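Local coordinates for interferon-inducible protein AIM2 (PDB 4JBM) that senses double-stranded DNA in the cytosol through its HIN domain and triggers inflammasome assembly and pyroptosis, at residues Val6-Ala11 / Arg55-Ser60. Sequence-based numbering, arbitrary orientation.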
ATOM      1  N   VAL A   6      10.563   5.607  14.694  1.00 66.83           N
ATOM      2  CA  VAL A   6       9.483   4.697  14.350  1.00 64.82           C
ATOM      3  C   VAL A   6       9.960   3.248  14.436  1.00 69.14           C
ATOM      4  O   VAL A   6      11.158   2.959  14.387  1.00 66.35           O
ATOM      5  CB  VAL A   6       8.932   4.963  12.929  1.00 66.65           C
ATOM      6  CG1 VAL A   6       8.284   6.338  12.847  1.00 66.38           C
ATOM      7  CG2 VAL A   6      10.037   4.852  11.918  1.00 72.53           C
ATOM      8  N   THR A   7       9.006   2.347  14.602  1.00 62.04           N
ATOM      9  CA  THR A   7       9.253   0.918  14.597  1.00 69.39           C
ATOM     10  C   THR A   7       8.765   0.381  13.253  1.00 72.02           C
ATOM     11  O   THR A   7       7.633   0.654  12.855  1.00 78.49           O
ATOM     12  CB  THR A   7       8.468   0.241  15.738  1.00 66.00           C
ATOM     13  OG1 THR A   7       8.827   0.841  16.990  1.00 69.30           O
ATOM     14  CG2 THR A   7       8.748  -1.255  15.783  1.00 73.25           C
ATOM     15  N   VAL A   8       9.600  -0.381  12.554  1.00 69.68           N
ATOM     16  CA  VAL A   8       9.185  -0.914  11.255  1.00 63.15           C
ATOM     17  C   VAL A   8       8.319  -2.160  11.428  1.00 61.44           C
ATOM     18  O   VAL A   8       8.693  -3.100  12.127  1.00 71.99           O
ATOM     19  CB  VAL A   8      10.384  -1.215  10.328  1.00 63.94           C
ATOM     20  CG1 VAL A   8       9.891  -1.722   8.978  1.00 56.97           C
ATOM     21  CG2 VAL A   8      11.225   0.025  10.142  1.00 67.48           C
ATOM     22  N   LEU A   9       7.158  -2.142  10.782  1.00 59.82           N
ATOM     23  CA  LEU A   9       6.148  -3.194  10.885  1.00 67.32           C
ATOM     24  C   LEU A   9       6.111  -4.101   9.659  1.00 66.66           C
ATOM     25  O   LEU A   9       5.884  -5.304   9.783  1.00 69.02           O
ATOM     26  CB  LEU A   9       4.762  -2.568  11.074  1.00 47.68           C
ATOM     27  CG  LEU A   9       4.219  -2.330  12.487  1.00 59.36           C
ATOM     28  CD1 LEU A   9       5.294  -1.882  13.434  1.00 51.62           C
ATOM     29  CD2 LEU A   9       3.114  -1.298  12.427  1.00 59.69           C
ATOM     30  N   LYS A  10       6.315  -3.516   8.479  1.00 63.23           N
ATOM     31  CA  LYS A  10       6.299  -4.263   7.218  1.00 68.41           C
ATOM     32  C   LYS A  10       7.146  -3.528   6.183  1.00 75.21           C
ATOM     33  O   LYS A  10       7.223  -2.299   6.208  1.00 77.07           O
ATOM     34  CB  LYS A  10       4.861  -4.408   6.715  1.00 60.79           C
ATOM     35  CG  LYS A  10       4.663  -5.283   5.480  1.00 53.44           C
ATOM     36  CD  LYS A  10       3.238  -5.138   4.921  1.00 58.35           C
ATOM     37  CE  LYS A  10       2.966  -6.120   3.791  1.00 56.43           C
ATOM     38  NZ  LYS A  10       3.688  -5.736   2.557  1.00 64.98           N
ATOM     39  N   ALA A  11       7.784  -4.275   5.285  1.00 77.74           N
ATOM     40  CA  ALA A  11       8.547  -3.684   4.181  1.00 75.42           C
ATOM     41  C   ALA A  11       8.728  -4.702   3.058  1.00 70.21           C
ATOM     42  O   ALA A  11       9.214  -5.809   3.296  1.00 68.00           O
ATOM     43  CB  ALA A  11       9.904  -3.176   4.669  1.00 78.01           C
ATOM     44  N   ARG A  55      12.677  -3.595  13.832  1.00 79.96           N
ATOM     45  CA  ARG A  55      13.832  -2.731  14.065  1.00 83.05           C
ATOM     46  C   ARG A  55      13.325  -1.323  14.364  1.00 79.22           C
ATOM     47  O   ARG A  55      12.252  -0.934  13.903  1.00 77.20           O
ATOM     48  CB  ARG A  55      14.790  -2.726  12.862  1.00 92.10           C
ATOM     49  CG  ARG A  55      15.737  -3.930  12.780  1.00100.33           C
ATOM     50  CD  ARG A  55      16.955  -3.763  13.682  1.00109.20           C
ATOM     51  NE  ARG A  55      17.705  -5.007  13.850  1.00120.58           N
ATOM     52  CZ  ARG A  55      17.492  -5.893  14.822  1.00126.04           C
ATOM     53  NH1 ARG A  55      16.552  -5.673  15.733  1.00128.45           N
ATOM     54  NH2 ARG A  55      18.226  -6.997  14.890  1.00123.90           N
ATOM     55  N   THR A  56      14.095  -0.560  15.130  1.00 79.69           N
ATOM     56  CA  THR A  56      13.719   0.814  15.429  1.00 88.42           C
ATOM     57  C   THR A  56      14.630   1.762  14.675  1.00 85.91           C
ATOM     58  O   THR A  56      15.850   1.640  14.739  1.00 89.82           O
ATOM     59  CB  THR A  56      13.772   1.125  16.941  1.00 82.94           C
ATOM     60  OG1 THR A  56      15.074   0.818  17.455  1.00 88.22           O
ATOM     61  CG2 THR A  56      12.729   0.315  17.688  1.00 74.86           C
ATOM     62  N   ILE A  57      14.031   2.702  13.953  1.00 79.10           N
ATOM     63  CA  ILE A  57      14.804   3.624  13.134  1.00 78.98           C
ATOM     64  C   ILE A  57      14.420   5.073  13.392  1.00 78.27           C
ATOM     65  O   ILE A  57      13.282   5.371  13.754  1.00 69.72           O
ATOM     66  CB  ILE A  57      14.641   3.324  11.624  1.00 79.62           C
ATOM     67  CG1 ILE A  57      13.171   3.397  11.224  1.00 73.64           C
ATOM     68  CG2 ILE A  57      15.214   1.958  11.274  1.00 81.68           C
ATOM     69  CD1 ILE A  57      12.929   3.272   9.721  1.00 79.71           C
ATOM     70  N   LYS A  58      15.388   5.967  13.190  1.00 78.63           N
ATOM     71  CA  LYS A  58      15.170   7.399  13.312  1.00 83.54           C
ATOM     72  C   LYS A  58      15.284   8.016  11.916  1.00 88.41           C
ATOM     73  O   LYS A  58      16.272   7.806  11.195  1.00 77.83           O
ATOM     74  CB  LYS A  58      16.194   8.017  14.270  1.00 92.97           C
ATOM     75  CG  LYS A  58      15.854   9.430  14.741  1.00100.92           C
ATOM     76  CD  LYS A  58      16.804   9.905  15.844  1.00 95.07           C
ATOM     77  CE  LYS A  58      16.356  11.239  16.421  1.00100.41           C
ATOM     78  NZ  LYS A  58      15.011  11.121  17.047  1.00105.40           N
ATOM     79  N   ILE A  59      14.257   8.764  11.532  1.00 83.02           N
ATOM     80  CA  ILE A  59      14.167   9.294  10.182  1.00 80.31           C
ATOM     81  C   ILE A  59      14.115  10.813  10.233  1.00 77.38           C
ATOM     82  O   ILE A  59      13.267  11.391  10.907  1.00 74.66           O
ATOM     83  CB  ILE A  59      12.913   8.752   9.450  1.00 70.69           C
ATOM     84  CG1 ILE A  59      12.806   7.232   9.624  1.00 77.55           C
ATOM     85  CG2 ILE A  59      12.928   9.161   7.975  1.00 73.32           C
ATOM     86  CD1 ILE A  59      11.616   6.590   8.926  1.00 72.21           C
ATOM     87  N   SER A  60      15.037  11.450   9.523  1.00 84.12           N
ATOM     88  CA  SER A  60      15.116  12.905   9.485  1.00 88.06           C
ATOM     89  C   SER A  60      15.164  13.395   8.041  1.00 89.05           C
ATOM     90  O   SER A  60      15.559  12.648   7.144  1.00 84.49           O
ATOM     91  CB  SER A  60      16.342  13.386  10.256  1.00 91.00           C
ATOM     92  OG  SER A  60      17.486  12.652   9.870  1.00 98.26           O
TER
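Val6 and Ile57 form a hydrogen-bonded antiparallel pair, each N-H reaching the other's carbonyl: Val6 N to Ile57 O is 2.9 Å, and Ile57 N to Val6 O is also 2.9 Å. This is the junction of strands 4-16 and 56-60 in the first of the two OB folds of the HIN domain. One residue along, Thr7 and Thr56 make the non-hydrogen-bonded pair, their CA atoms 4.5 Å apart. A third, nearly straight bond runs from Val8 N to Arg55 O (3.0 Å, 172° at the hydrogen), just before strand 56-60 begins. The short strand axes are far from strictly antiparallel, at 121°. Strand 4-16 also pairs along its other edge with strand 25-32, where Leu9 and Lys10 both face Thr30 in a classic beta bulge.

The apolar side carries Val6, Ile57 and Ile59. Val6 turns one methyl, CG2, onto the isoleucines: it lies 3.5 Å from Ile57 CG1 and 3.8 Å from Ile59 CD1. With chi1 at 58°, Ile57 sets CG1 between its own backbone N and carbonyl carbon, and its side chain then carries CD1 across to Val8 CG2, 3.7 Å away. Val31 of strand 25-32 packs against both valines, while Met69 and Val71 meet Ile59, consistent with a place for the patch in the interior of the OB barrel. On the other face the threonines touch more lightly, the methyl CG2 of Thr56 resting 4.0 Å from Thr7 OG1.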